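Local coordinates for protein xylulose kinase (Escherichia coli, PDB 2ITM) that phosphorylates D-xylulose to D-xylulose 5-phosphate with ATP, working as a homodimeric FGGY-family sugar kinase, at residues 366-378 / 463-475. Numbering follows the deposited sequence.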
loop_
_atom_site.group_PDB
_atom_site.type_symbol
_atom_site.label_atom_id
_atom_site.label_comp_id
_atom_site.label_asym_id
_atom_site.label_seq_id
_atom_site.Cartn_x
_atom_site.Cartn_y
_atom_site.Cartn_z
ATOM N N LEU A 366 4.284 14.833 -4.470
ATOM C CA LEU A 366 5.180 15.918 -4.817
ATOM C C LEU A 366 6.230 16.137 -3.743
ATOM O O LEU A 366 7.402 16.265 -4.032
ATOM C CB LEU A 366 4.396 17.205 -5.060
ATOM C CG LEU A 366 3.405 17.214 -6.222
ATOM C CD1 LEU A 366 2.876 18.615 -6.481
ATOM C CD2 LEU A 366 4.043 16.643 -7.450
ATOM N N GLU A 367 5.786 16.172 -2.501
ATOM C CA GLU A 367 6.661 16.488 -1.402
ATOM C C GLU A 367 7.658 15.366 -1.157
ATOM O O GLU A 367 8.823 15.619 -0.901
ATOM C CB GLU A 367 5.862 16.811 -0.145
ATOM C CG GLU A 367 5.074 18.105 -0.253
ATOM C CD GLU A 367 4.314 18.474 1.004
ATOM O OE1 GLU A 367 3.769 17.584 1.670
ATOM O OE2 GLU A 367 4.254 19.671 1.302
ATOM N N GLY A 368 7.193 14.130 -1.252
ATOM C CA GLY A 368 8.043 12.972 -1.045
ATOM C C GLY A 368 9.085 12.725 -2.115
ATOM O O GLY A 368 10.236 12.433 -1.827
ATOM N N VAL A 369 8.677 12.842 -3.367
ATOM C CA VAL A 369 9.633 12.867 -4.445
ATOM C C VAL A 369 10.624 14.006 -4.249
ATOM O O VAL A 369 11.814 13.820 -4.375
ATOM C CB VAL A 369 8.953 12.975 -5.815
ATOM C CG1 VAL A 369 9.989 13.122 -6.900
ATOM C CG2 VAL A 369 8.079 11.782 -6.071
ATOM N N GLY A 370 10.111 15.181 -3.930
ATOM C CA GLY A 370 10.942 16.301 -3.535
ATOM C C GLY A 370 11.966 15.966 -2.474
ATOM O O GLY A 370 13.132 16.257 -2.628
ATOM N N TYR A 371 11.512 15.348 -1.392
ATOM C CA TYR A 371 12.379 15.007 -0.276
ATOM C C TYR A 371 13.502 14.058 -0.701
ATOM O O TYR A 371 14.647 14.243 -0.330
ATOM C CB TYR A 371 11.581 14.394 0.870
ATOM C CG TYR A 371 10.549 15.290 1.515
ATOM C CD1 TYR A 371 10.730 16.657 1.615
ATOM C CD2 TYR A 371 9.390 14.756 2.022
ATOM C CE1 TYR A 371 9.784 17.453 2.193
ATOM C CE2 TYR A 371 8.439 15.544 2.602
ATOM C CZ TYR A 371 8.635 16.890 2.689
ATOM O OH TYR A 371 7.675 17.648 3.276
ATOM N N ALA A 372 13.131 13.044 -1.473
ATOM C CA ALA A 372 14.069 12.103 -2.057
ATOM C C ALA A 372 15.146 12.777 -2.912
ATOM O O ALA A 372 16.327 12.551 -2.718
ATOM C CB ALA A 372 13.330 11.066 -2.850
ATOM N N LEU A 373 14.711 13.613 -3.842
ATOM C CA LEU A 373 15.609 14.304 -4.744
ATOM C C LEU A 373 16.611 15.199 -4.020
ATOM O O LEU A 373 17.766 15.256 -4.384
ATOM C CB LEU A 373 14.825 15.103 -5.781
ATOM C CG LEU A 373 13.993 14.312 -6.794
ATOM C CD1 LEU A 373 13.173 15.212 -7.669
ATOM C CD2 LEU A 373 14.836 13.359 -7.611
ATOM N N ALA A 374 16.149 15.894 -2.990
ATOM C CA ALA A 374 16.993 16.781 -2.208
ATOM C C ALA A 374 18.070 16.027 -1.439
ATOM O O ALA A 374 19.213 16.447 -1.397
ATOM C CB ALA A 374 16.158 17.607 -1.271
ATOM N N ASP A 375 17.686 14.917 -0.827
ATOM C CA ASP A 375 18.625 14.056 -0.136
ATOM C C ASP A 375 19.639 13.520 -1.126
ATOM O O ASP A 375 20.817 13.402 -0.822
ATOM C CB ASP A 375 17.898 12.889 0.532
ATOM C CG ASP A 375 17.319 13.247 1.886
ATOM O OD1 ASP A 375 17.788 14.213 2.514
ATOM O OD2 ASP A 375 16.394 12.603 2.385
ATOM N N GLY A 376 19.151 13.190 -2.319
ATOM C CA GLY A 376 19.989 12.691 -3.391
ATOM C C GLY A 376 21.080 13.668 -3.771
ATOM O O GLY A 376 22.257 13.319 -3.868
ATOM N N MET A 377 20.693 14.912 -3.979
ATOM C CA MET A 377 21.669 15.954 -4.248
ATOM C C MET A 377 22.629 16.204 -3.079
ATOM O O MET A 377 23.825 16.340 -3.307
ATOM C CB MET A 377 20.975 17.241 -4.693
ATOM C CG MET A 377 20.258 17.106 -6.030
ATOM S SD MET A 377 19.780 18.653 -6.781
ATOM C CE MET A 377 18.434 19.121 -5.740
ATOM N N ASP A 378 22.114 16.245 -1.861
ATOM C CA ASP A 378 22.937 16.424 -0.674
ATOM C C ASP A 378 24.084 15.414 -0.595
ATOM O O ASP A 378 25.199 15.760 -0.295
ATOM C CB ASP A 378 22.075 16.319 0.581
ATOM C CG ASP A 378 21.219 17.552 0.820
ATOM O OD1 ASP A 378 21.449 18.576 0.174
ATOM O OD2 ASP A 378 20.292 17.570 1.639
ATOM N N ALA A 463 12.481 26.648 5.911
ATOM C CA ALA A 463 12.490 26.346 7.329
ATOM C C ALA A 463 11.373 25.399 7.715
ATOM O O ALA A 463 11.555 24.539 8.559
ATOM C CB ALA A 463 12.419 27.598 8.144
ATOM N N ALA A 464 10.221 25.570 7.090
ATOM C CA ALA A 464 9.071 24.721 7.337
ATOM C C ALA A 464 9.300 23.302 6.842
ATOM O O ALA A 464 8.721 22.354 7.349
ATOM C CB ALA A 464 7.849 25.298 6.696
ATOM N N TYR A 465 10.138 23.168 5.832
ATOM C CA TYR A 465 10.334 21.877 5.217
ATOM C C TYR A 465 11.347 21.045 5.988
ATOM O O TYR A 465 11.329 19.842 5.924
ATOM C CB TYR A 465 10.690 22.013 3.738
ATOM C CG TYR A 465 9.496 21.977 2.817
ATOM C CD1 TYR A 465 9.254 22.997 1.931
ATOM C CD2 TYR A 465 8.613 20.912 2.836
ATOM C CE1 TYR A 465 8.166 22.971 1.091
ATOM C CE2 TYR A 465 7.527 20.867 1.993
ATOM C CZ TYR A 465 7.307 21.898 1.120
ATOM O OH TYR A 465 6.226 21.872 0.287
ATOM N N GLN A 466 12.225 21.700 6.729
ATOM C CA GLN A 466 13.370 21.004 7.271
ATOM C C GLN A 466 13.009 19.861 8.218
ATOM O O GLN A 466 13.536 18.777 8.088
ATOM C CB GLN A 466 14.374 21.960 7.894
ATOM C CG GLN A 466 15.198 22.737 6.900
ATOM C CD GLN A 466 16.209 21.891 6.186
ATOM O OE1 GLN A 466 17.167 21.417 6.794
ATOM N NE2 GLN A 466 16.016 21.702 4.890
ATOM N N PRO A 467 12.103 20.099 9.158
ATOM C CA PRO A 467 11.634 19.025 10.031
ATOM C C PRO A 467 10.902 17.912 9.298
ATOM O O PRO A 467 10.933 16.786 9.742
ATOM C CB PRO A 467 10.696 19.726 11.010
ATOM C CG PRO A 467 10.427 21.058 10.441
ATOM C CD PRO A 467 11.537 21.398 9.535
ATOM N N ARG A 468 10.263 18.233 8.186
ATOM C CA ARG A 468 9.651 17.215 7.356
ATOM C C ARG A 468 10.670 16.315 6.650
ATOM O O ARG A 468 10.463 15.123 6.527
ATOM C CB ARG A 468 8.685 17.836 6.354
ATOM C CG ARG A 468 7.517 18.532 6.996
ATOM C CD ARG A 468 6.659 19.331 6.050
ATOM N NE ARG A 468 5.241 19.174 6.340
ATOM C CZ ARG A 468 4.593 19.931 7.192
ATOM N NH1 ARG A 468 5.246 20.889 7.820
ATOM N NH2 ARG A 468 3.311 19.750 7.426
ATOM N N ARG A 469 11.765 16.919 6.198
ATOM C CA ARG A 469 12.893 16.207 5.608
ATOM C C ARG A 469 13.496 15.232 6.607
ATOM O O ARG A 469 13.780 14.099 6.273
ATOM C CB ARG A 469 13.968 17.199 5.142
ATOM C CG ARG A 469 13.821 17.700 3.714
ATOM C CD ARG A 469 14.561 18.972 3.409
ATOM N NE ARG A 469 15.892 18.778 2.845
ATOM C CZ ARG A 469 16.294 17.693 2.241
ATOM N NH1 ARG A 469 15.470 16.676 2.106
ATOM N NH2 ARG A 469 17.523 17.610 1.771
ATOM N N GLU A 470 13.692 15.708 7.828
ATOM C CA GLU A 470 14.149 14.895 8.941
ATOM C C GLU A 470 13.214 13.732 9.186
ATOM O O GLU A 470 13.638 12.621 9.383
ATOM C CB GLU A 470 14.210 15.769 10.173
ATOM C CG GLU A 470 14.988 15.221 11.341
ATOM C CD GLU A 470 15.002 16.201 12.499
ATOM O OE1 GLU A 470 15.206 17.406 12.256
ATOM O OE2 GLU A 470 14.786 15.766 13.636
ATOM N N THR A 471 11.929 14.012 9.169
ATOM C CA THR A 471 10.940 12.986 9.405
ATOM C C THR A 471 10.911 11.960 8.273
ATOM O O THR A 471 10.941 10.765 8.509
ATOM C CB THR A 471 9.560 13.610 9.644
ATOM O OG1 THR A 471 9.522 14.190 10.945
ATOM C CG2 THR A 471 8.511 12.546 9.717
ATOM N N PHE A 472 10.868 12.454 7.046
ATOM C CA PHE A 472 11.050 11.635 5.851
ATOM C C PHE A 472 12.244 10.680 5.904
ATOM O O PHE A 472 12.089 9.524 5.679
ATOM C CB PHE A 472 11.108 12.515 4.602
ATOM C CG PHE A 472 11.476 11.777 3.349
ATOM C CD1 PHE A 472 10.515 11.184 2.573
ATOM C CD2 PHE A 472 12.784 11.687 2.947
ATOM C CE1 PHE A 472 10.859 10.515 1.433
ATOM C CE2 PHE A 472 13.124 11.016 1.810
ATOM C CZ PHE A 472 12.161 10.432 1.052
ATOM N N ARG A 473 13.423 11.210 6.192
ATOM C CA ARG A 473 14.623 10.433 6.286
ATOM C C ARG A 473 14.527 9.330 7.328
ATOM O O ARG A 473 15.001 8.239 7.110
ATOM C CB ARG A 473 15.830 11.304 6.585
ATOM C CG ARG A 473 16.369 12.011 5.386
ATOM C CD ARG A 473 17.647 12.761 5.602
ATOM N NE ARG A 473 17.567 13.721 6.682
ATOM C CZ ARG A 473 17.407 15.013 6.515
ATOM N NH1 ARG A 473 17.299 15.527 5.310
ATOM N NH2 ARG A 473 17.353 15.799 7.566
ATOM N N ARG A 474 13.932 9.648 8.468
ATOM C CA ARG A 474 13.686 8.689 9.535
ATOM C C ARG A 474 12.810 7.547 9.053
ATOM O O ARG A 474 13.160 6.392 9.179
ATOM C CB ARG A 474 13.002 9.392 10.709
ATOM C CG ARG A 474 13.193 8.746 12.064
ATOM C CD ARG A 474 11.964 8.777 12.977
ATOM N NE ARG A 474 11.272 10.062 12.986
ATOM C CZ ARG A 474 11.863 11.231 13.156
ATOM N NH1 ARG A 474 13.174 11.298 13.338
ATOM N NH2 ARG A 474 11.154 12.325 13.150
ATOM N N LEU A 475 11.665 7.894 8.490
ATOM C CA LEU A 475 10.744 6.915 7.964
ATOM C C LEU A 475 11.340 6.099 6.825
ATOM O O LEU A 475 11.200 4.893 6.798
ATOM C CB LEU A 475 9.448 7.583 7.519
ATOM C CG LEU A 475 8.452 8.130 8.541
ATOM C CD1 LEU A 475 7.235 8.686 7.859
ATOM C CD2 LEU A 475 8.051 7.087 9.550
HETATM O O HOH W 1 5.510 16.430 4.610
HETATM O O HOH W 2 19.441 20.394 1.128
#
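Tyr371 drops as a knob into the hole made by Tyr465, Arg468, Arg469 and Phe472. Its CB stands 3.6 Å from the centroid of the Phe472 ring, almost on the ring normal, a CH-pi contact over the face. Farther out, its ring edge meets Tyr465, Tyr371 CE1 lying 3.7 Å from Tyr465 CD2, while its OH lies against Arg468 CB and takes up a water at 2.8 Å. Phe472 is a knob in return: with CG anti to the backbone N (chi1 172°), its ring sits among Gly368, Tyr371, Ala372 and Asp375, with Asp375 OD2 at its edge. With an alanine in place of Phe472, Tyr371 CB would probably lose the ring it sits over, and a gap would be likely to open beside Gly368 and Ala372. The helices 358-381 and 459-479, in the C-terminal half of this two-domain, actin-like fold, cross nearly perpendicularly at -84°, their segment axes 10.2 Å apart. Toward Asp378 the contact turns ionic. Arg469 bends at chi3 and lays one guanidinium face on Ala374 CB, and its NH2 makes a salt bridge to Asp378 OD2 at 2.8 Å. Asp375 OD1 pairs with Arg469 NH1 and, through its syn lone pair, accepts a hydrogen bond from Arg473 NH1 at 3.1 Å. At the other end Tyr465 OH donates to Glu367 OE2, which is also salt-bridged to Arg363. Behind this layer, Ile409 backs both tyrosines, and Leu330 and Pro331 pack on Phe472.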